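Local coordinates for protein multicopper oxidase (PDB 4E9X) that probably oxidises substrates at a mononuclear copper and passes the electrons to a copper cluster where dioxygen is reduced to water, as in other multicopper oxidases, at residues V170-R182 against V285-Y297. Residues are numbered along the deposited sequence; the frame is centred on the assembly and turned at random. Where two conformers were deposited one is given.
Sequences VNAKSFPLTQPLR and VWKDKDYDPNFFY
The indole of Trp286 is sandwiched between Pro180 and Phe175: Pro180 CD sits over one face, 4.0 Å from the centroid of the six-membered ring, while Phe175 comes over the opposite face with CE1 near the rim, its ring turned 43° from the indole. At the indole edge Trp286 NE1 donates to Pro176 O (3.2 Å), near the ring plane. Pro176 O accepts a second hydrogen bond, from Lys289 NZ at 2.8 Å, and the same ammonium reaches Thr178 O; the lysine gets there through a bend at chi2 (57°), which carries CE past the indole face on the Pro180 side. With an alanine here instead of Trp286, Phe175 and Pro180 would probably face a gap, and Pro176 O would lose its indole N-H donor.

Further along, the Gln179 amide is gripped at both ends by backbone. Gln179 NE2 gives a nearly straight bond to Asp290 O (3.0 Å, 165°), and OE1 takes Asp292 N from above its carbonyl plane. The aliphatic part of Gln179 packs on Phe295, whose rim also meets Lys173 CG. Asn171 ND2 bonds Phe295 O (2.9 Å) and also Ile141 O, while its OD1 accepts from Met143 N, tying the amide to strand 138-147. Arg182 lays its guanidinium flat on Tyr291, centres 3.8 Å apart, with NE salt-bridged to Glu274 and NH2 joined through two waters to the carbonyls of Trp286 and Lys289.

The loop following strand 270-275 is thus fastened across the approach to strand 181-183 largely by side chains bonding to main-chain groups, so its irregular path is held without strand pairing between the two segments.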
loop_
_atom_site.group_PDB
_atom_site.type_symbol
_atom_site.label_atom_id
_atom_site.label_comp_id
_atom_site.label_asym_id
_atom_site.label_seq_id
_atom_site.Cartn_x
_atom_site.Cartn_y
_atom_site.Cartn_z
ATOM N N VAL A 170 6.727 -12.117 -11.836
ATOM C CA VAL A 170 5.571 -11.833 -12.659
ATOM C C VAL A 170 5.290 -13.096 -13.462
ATOM O O VAL A 170 6.211 -13.687 -14.051
ATOM C CB VAL A 170 5.785 -10.582 -13.555
ATOM C CG1 VAL A 170 7.056 -10.656 -14.388
ATOM C CG2 VAL A 170 4.545 -10.372 -14.478
ATOM N N ASN A 171 4.045 -13.532 -13.493
ATOM C CA ASN A 171 3.609 -14.756 -14.201
ATOM C C ASN A 171 4.504 -15.923 -13.834
ATOM O O ASN A 171 4.904 -16.709 -14.703
ATOM C CB ASN A 171 3.536 -14.524 -15.708
ATOM C CG ASN A 171 2.455 -13.491 -16.016
ATOM O OD1 ASN A 171 1.695 -13.127 -15.133
ATOM N ND2 ASN A 171 2.410 -12.976 -17.254
ATOM N N ALA A 172 4.808 -16.017 -12.536
ATOM C CA ALA A 172 5.539 -17.150 -11.927
ATOM C C ALA A 172 6.983 -17.300 -12.402
ATOM O O ALA A 172 7.568 -18.365 -12.179
ATOM C CB ALA A 172 4.775 -18.465 -12.076
ATOM N N LYS A 173 7.601 -16.256 -12.957
ATOM C CA LYS A 173 9.045 -16.298 -13.197
ATOM C C LYS A 173 9.688 -15.052 -12.602
ATOM O O LYS A 173 9.134 -13.961 -12.559
ATOM C CB LYS A 173 9.349 -16.461 -14.701
ATOM C CG LYS A 173 8.482 -17.547 -15.359
ATOM C CD LYS A 173 9.031 -18.204 -16.610
ATOM C CE LYS A 173 7.942 -18.987 -17.355
ATOM N NZ LYS A 173 7.670 -20.287 -16.669
ATOM N N SER A 174 10.921 -15.281 -12.150
ATOM C CA SER A 174 11.818 -14.259 -11.620
ATOM C C SER A 174 12.909 -13.940 -12.654
ATOM O O SER A 174 13.512 -14.878 -13.214
ATOM C CB SER A 174 12.413 -14.828 -10.328
ATOM O OG SER A 174 13.459 -13.997 -9.784
ATOM N N PHE A 175 13.154 -12.661 -12.918
ATOM C CA PHE A 175 14.202 -12.249 -13.820
ATOM C C PHE A 175 15.504 -12.960 -13.468
ATOM O O PHE A 175 15.861 -12.994 -12.282
ATOM C CB PHE A 175 14.371 -10.722 -13.675
ATOM C CG PHE A 175 15.437 -10.193 -14.646
ATOM C CD1 PHE A 175 15.079 -9.791 -15.927
ATOM C CD2 PHE A 175 16.762 -10.112 -14.270
ATOM C CE1 PHE A 175 16.056 -9.347 -16.827
ATOM C CE2 PHE A 175 17.722 -9.685 -15.166
ATOM C CZ PHE A 175 17.389 -9.304 -16.453
ATOM N N PRO A 176 16.292 -13.487 -14.416
ATOM C CA PRO A 176 16.157 -13.324 -15.871
ATOM C C PRO A 176 15.258 -14.281 -16.629
ATOM O O PRO A 176 15.262 -14.251 -17.860
ATOM C CB PRO A 176 17.598 -13.585 -16.347
ATOM C CG PRO A 176 18.063 -14.652 -15.405
ATOM C CD PRO A 176 17.522 -14.193 -14.035
ATOM N N LEU A 177 14.502 -15.091 -15.903
ATOM C CA LEU A 177 13.622 -16.104 -16.525
ATOM C C LEU A 177 12.301 -15.527 -16.978
ATOM O O LEU A 177 11.499 -16.234 -17.608
ATOM C CB LEU A 177 13.398 -17.295 -15.605
ATOM C CG LEU A 177 14.674 -18.070 -15.223
ATOM C CD1 LEU A 177 14.301 -19.304 -14.393
ATOM C CD2 LEU A 177 15.488 -18.421 -16.463
ATOM N N THR A 178 12.022 -14.272 -16.680
ATOM C CA THR A 178 10.895 -13.568 -17.293
ATOM C C THR A 178 11.203 -13.360 -18.776
ATOM O O THR A 178 12.240 -13.764 -19.288
ATOM C CB THR A 178 10.674 -12.234 -16.557
ATOM O OG1 THR A 178 11.958 -11.615 -16.542
ATOM C CG2 THR A 178 10.231 -12.414 -15.125
ATOM N N GLN A 179 10.275 -12.722 -19.481
ATOM C CA GLN A 179 10.425 -12.472 -20.930
ATOM C C GLN A 179 10.175 -10.987 -21.186
ATOM O O GLN A 179 9.401 -10.346 -20.448
ATOM C CB GLN A 179 9.368 -13.278 -21.708
ATOM C CG GLN A 179 9.636 -14.776 -21.613
ATOM C CD GLN A 179 10.633 -15.233 -22.650
ATOM O OE1 GLN A 179 10.908 -14.502 -23.594
ATOM N NE2 GLN A 179 11.161 -16.427 -22.433
ATOM N N PRO A 180 10.751 -10.471 -22.238
ATOM C CA PRO A 180 10.508 -9.080 -22.611
ATOM C C PRO A 180 9.111 -8.874 -23.139
ATOM O O PRO A 180 8.437 -9.780 -23.649
ATOM C CB PRO A 180 11.538 -8.839 -23.766
ATOM C CG PRO A 180 11.804 -10.223 -24.338
ATOM C CD PRO A 180 11.709 -11.155 -23.140
ATOM N N LEU A 181 8.679 -7.619 -23.039
ATOM C CA LEU A 181 7.408 -7.125 -23.601
ATOM C C LEU A 181 7.809 -6.414 -24.890
ATOM O O LEU A 181 8.338 -5.280 -24.869
ATOM C CB LEU A 181 6.720 -6.231 -22.570
ATOM C CG LEU A 181 5.238 -5.917 -22.692
ATOM C CD1 LEU A 181 4.708 -5.201 -21.449
ATOM C CD2 LEU A 181 4.956 -5.085 -23.933
ATOM N N ARG A 182 7.624 -7.093 -26.041
ATOM C CA ARG A 182 8.100 -6.578 -27.322
ATOM C C ARG A 182 7.017 -5.765 -28.001
ATOM O O ARG A 182 5.877 -6.238 -28.165
ATOM C CB ARG A 182 8.594 -7.720 -28.249
ATOM C CG ARG A 182 9.857 -8.340 -27.644
ATOM C CD ARG A 182 10.529 -9.274 -28.648
ATOM N NE ARG A 182 11.768 -9.788 -28.131
ATOM C CZ ARG A 182 12.442 -10.786 -28.664
ATOM N NH1 ARG A 182 11.994 -11.425 -29.719
ATOM N NH2 ARG A 182 13.593 -11.197 -28.106
ATOM N N VAL A 285 21.572 -7.549 -21.767
ATOM C CA VAL A 285 21.346 -8.756 -20.976
ATOM C C VAL A 285 20.486 -9.796 -21.711
ATOM O O VAL A 285 20.704 -11.004 -21.565
ATOM C CB VAL A 285 20.748 -8.412 -19.595
ATOM C CG1 VAL A 285 19.323 -7.846 -19.732
ATOM C CG2 VAL A 285 20.657 -9.607 -18.656
ATOM N N TRP A 286 19.562 -9.350 -22.520
ATOM C CA TRP A 286 18.628 -10.281 -23.180
ATOM C C TRP A 286 18.899 -10.394 -24.657
ATOM O O TRP A 286 18.006 -10.771 -25.451
ATOM C CB TRP A 286 17.209 -9.859 -22.814
ATOM C CG TRP A 286 16.635 -10.559 -21.609
ATOM C CD1 TRP A 286 17.145 -11.590 -20.902
ATOM C CD2 TRP A 286 15.374 -10.223 -20.993
ATOM N NE1 TRP A 286 16.304 -11.971 -19.846
ATOM C CE2 TRP A 286 15.209 -11.125 -19.895
ATOM C CE3 TRP A 286 14.407 -9.239 -21.255
ATOM C CZ2 TRP A 286 14.067 -11.063 -19.074
ATOM C CZ3 TRP A 286 13.279 -9.200 -20.439
ATOM C CH2 TRP A 286 13.113 -10.094 -19.372
ATOM N N LYS A 287 20.126 -10.126 -25.091
ATOM C CA LYS A 287 20.452 -10.374 -26.504
ATOM C C LYS A 287 20.256 -11.853 -26.834
ATOM O O LYS A 287 20.613 -12.734 -26.045
ATOM C CB LYS A 287 21.891 -9.920 -26.769
ATOM C CG LYS A 287 22.411 -10.326 -28.143
ATOM C CD LYS A 287 23.908 -10.103 -28.230
ATOM C CE LYS A 287 24.396 -10.666 -29.554
ATOM N NZ LYS A 287 23.472 -10.366 -30.695
ATOM N N ASP A 288 19.665 -12.231 -27.945
ATOM C CA ASP A 288 19.488 -13.706 -28.122
ATOM C C ASP A 288 18.676 -14.469 -27.090
ATOM O O ASP A 288 18.732 -15.693 -26.868
ATOM C CB ASP A 288 20.849 -14.446 -28.229
ATOM C CG ASP A 288 21.625 -13.939 -29.415
ATOM O OD1 ASP A 288 20.996 -13.790 -30.493
ATOM O OD2 ASP A 288 22.841 -13.705 -29.267
ATOM N N LYS A 289 17.801 -13.803 -26.369
ATOM C CA LYS A 289 16.802 -14.471 -25.493
ATOM C C LYS A 289 16.028 -15.534 -26.208
ATOM O O LYS A 289 15.610 -15.320 -27.353
ATOM C CB LYS A 289 15.858 -13.357 -25.051
ATOM C CG LYS A 289 14.721 -13.758 -24.125
ATOM C CD LYS A 289 15.247 -14.440 -22.828
ATOM C CE LYS A 289 14.194 -14.232 -21.771
ATOM N NZ LYS A 289 14.592 -14.917 -20.510
ATOM N N ASP A 290 15.787 -16.671 -25.603
ATOM C CA ASP A 290 14.856 -17.685 -26.145
ATOM C C ASP A 290 13.449 -17.165 -25.849
ATOM O O ASP A 290 12.916 -17.356 -24.747
ATOM C CB ASP A 290 15.148 -19.022 -25.518
ATOM C CG ASP A 290 14.294 -20.167 -25.998
ATOM O OD1 ASP A 290 13.331 -19.957 -26.781
ATOM O OD2 ASP A 290 14.616 -21.321 -25.588
ATOM N N TYR A 291 12.857 -16.490 -26.831
ATOM C CA TYR A 291 11.681 -15.681 -26.610
ATOM C C TYR A 291 10.358 -16.427 -26.606
ATOM O O TYR A 291 10.115 -17.302 -27.459
ATOM C CB TYR A 291 11.665 -14.659 -27.760
ATOM C CG TYR A 291 10.491 -13.716 -27.778
ATOM C CD1 TYR A 291 10.191 -12.879 -26.712
ATOM C CD2 TYR A 291 9.679 -13.645 -28.901
ATOM C CE1 TYR A 291 9.087 -12.023 -26.774
ATOM C CE2 TYR A 291 8.592 -12.801 -29.018
ATOM C CZ TYR A 291 8.309 -11.989 -27.923
ATOM O OH TYR A 291 7.253 -11.112 -28.009
ATOM N N ASP A 292 9.482 -16.050 -25.686
ATOM C CA ASP A 292 8.108 -16.526 -25.603
ATOM C C ASP A 292 7.130 -15.367 -25.872
ATOM O O ASP A 292 6.911 -14.545 -24.984
ATOM C CB ASP A 292 7.846 -17.091 -24.209
ATOM C CG ASP A 292 6.425 -17.517 -24.022
ATOM O OD1 ASP A 292 5.647 -17.540 -24.999
ATOM O OD2 ASP A 292 6.068 -17.834 -22.830
ATOM N N PRO A 293 6.522 -15.302 -27.048
ATOM C CA PRO A 293 5.628 -14.156 -27.346
ATOM C C PRO A 293 4.359 -14.179 -26.504
ATOM O O PRO A 293 3.595 -13.185 -26.539
ATOM C CB PRO A 293 5.287 -14.316 -28.811
ATOM C CG PRO A 293 5.598 -15.748 -29.153
ATOM C CD PRO A 293 6.644 -16.256 -28.166
ATOM N N ASN A 294 4.054 -15.284 -25.823
ATOM C CA ASN A 294 2.838 -15.382 -25.032
ATOM C C ASN A 294 3.058 -15.366 -23.534
ATOM O O ASN A 294 2.149 -15.749 -22.785
ATOM C CB ASN A 294 2.090 -16.689 -25.406
ATOM C CG ASN A 294 0.606 -16.599 -25.142
ATOM O OD1 ASN A 294 -0.032 -15.560 -25.342
ATOM N ND2 ASN A 294 0.034 -17.740 -24.735
ATOM N N PHE A 295 4.198 -14.895 -23.078
ATOM C CA PHE A 295 4.516 -14.852 -21.651
ATOM C C PHE A 295 3.540 -13.973 -20.880
ATOM O O PHE A 295 3.370 -14.178 -19.686
ATOM C CB PHE A 295 5.950 -14.337 -21.490
ATOM C CG PHE A 295 6.360 -14.270 -20.001
ATOM C CD1 PHE A 295 6.686 -15.401 -19.287
ATOM C CD2 PHE A 295 6.366 -13.037 -19.359
ATOM C CE1 PHE A 295 7.021 -15.316 -17.925
ATOM C CE2 PHE A 295 6.689 -12.926 -18.021
ATOM C CZ PHE A 295 7.013 -14.066 -17.311
ATOM N N PHE A 296 2.930 -12.991 -21.540
ATOM C CA PHE A 296 1.919 -12.147 -20.903
ATOM C C PHE A 296 0.537 -12.408 -21.472
ATOM O O PHE A 296 -0.362 -11.573 -21.356
ATOM C CB PHE A 296 2.267 -10.644 -21.080
ATOM C CG PHE A 296 3.642 -10.261 -20.578
ATOM C CD1 PHE A 296 3.859 -10.099 -19.208
ATOM C CD2 PHE A 296 4.722 -10.073 -21.447
ATOM C CE1 PHE A 296 5.100 -9.715 -18.719
ATOM C CE2 PHE A 296 5.979 -9.674 -20.946
ATOM C CZ PHE A 296 6.177 -9.517 -19.584
ATOM N N TYR A 297 0.355 -13.619 -22.059
ATOM C CA TYR A 297 -0.939 -14.031 -22.631
ATOM C C TYR A 297 -1.352 -13.175 -23.813
ATOM O O TYR A 297 -2.490 -13.223 -24.282
ATOM C CB TYR A 297 -2.052 -14.135 -21.587
ATOM C CG TYR A 297 -2.209 -15.470 -20.918
ATOM C CD1 TYR A 297 -2.239 -16.661 -21.624
ATOM C CD2 TYR A 297 -2.398 -15.526 -19.535
ATOM C CE1 TYR A 297 -2.403 -17.910 -20.980
ATOM C CE2 TYR A 297 -2.559 -16.742 -18.876
ATOM C CZ TYR A 297 -2.568 -17.922 -19.599
ATOM O OH TYR A 297 -2.718 -19.152 -18.995
HETATM O O HOH W 1 6.502 -11.801 -24.146
HETATM O O HOH W 2 6.089 -9.653 -26.081
HETATM O O HOH W 3 15.438 -9.874 -26.290
HETATM O O HOH W 4 15.373 -13.138 -29.119
#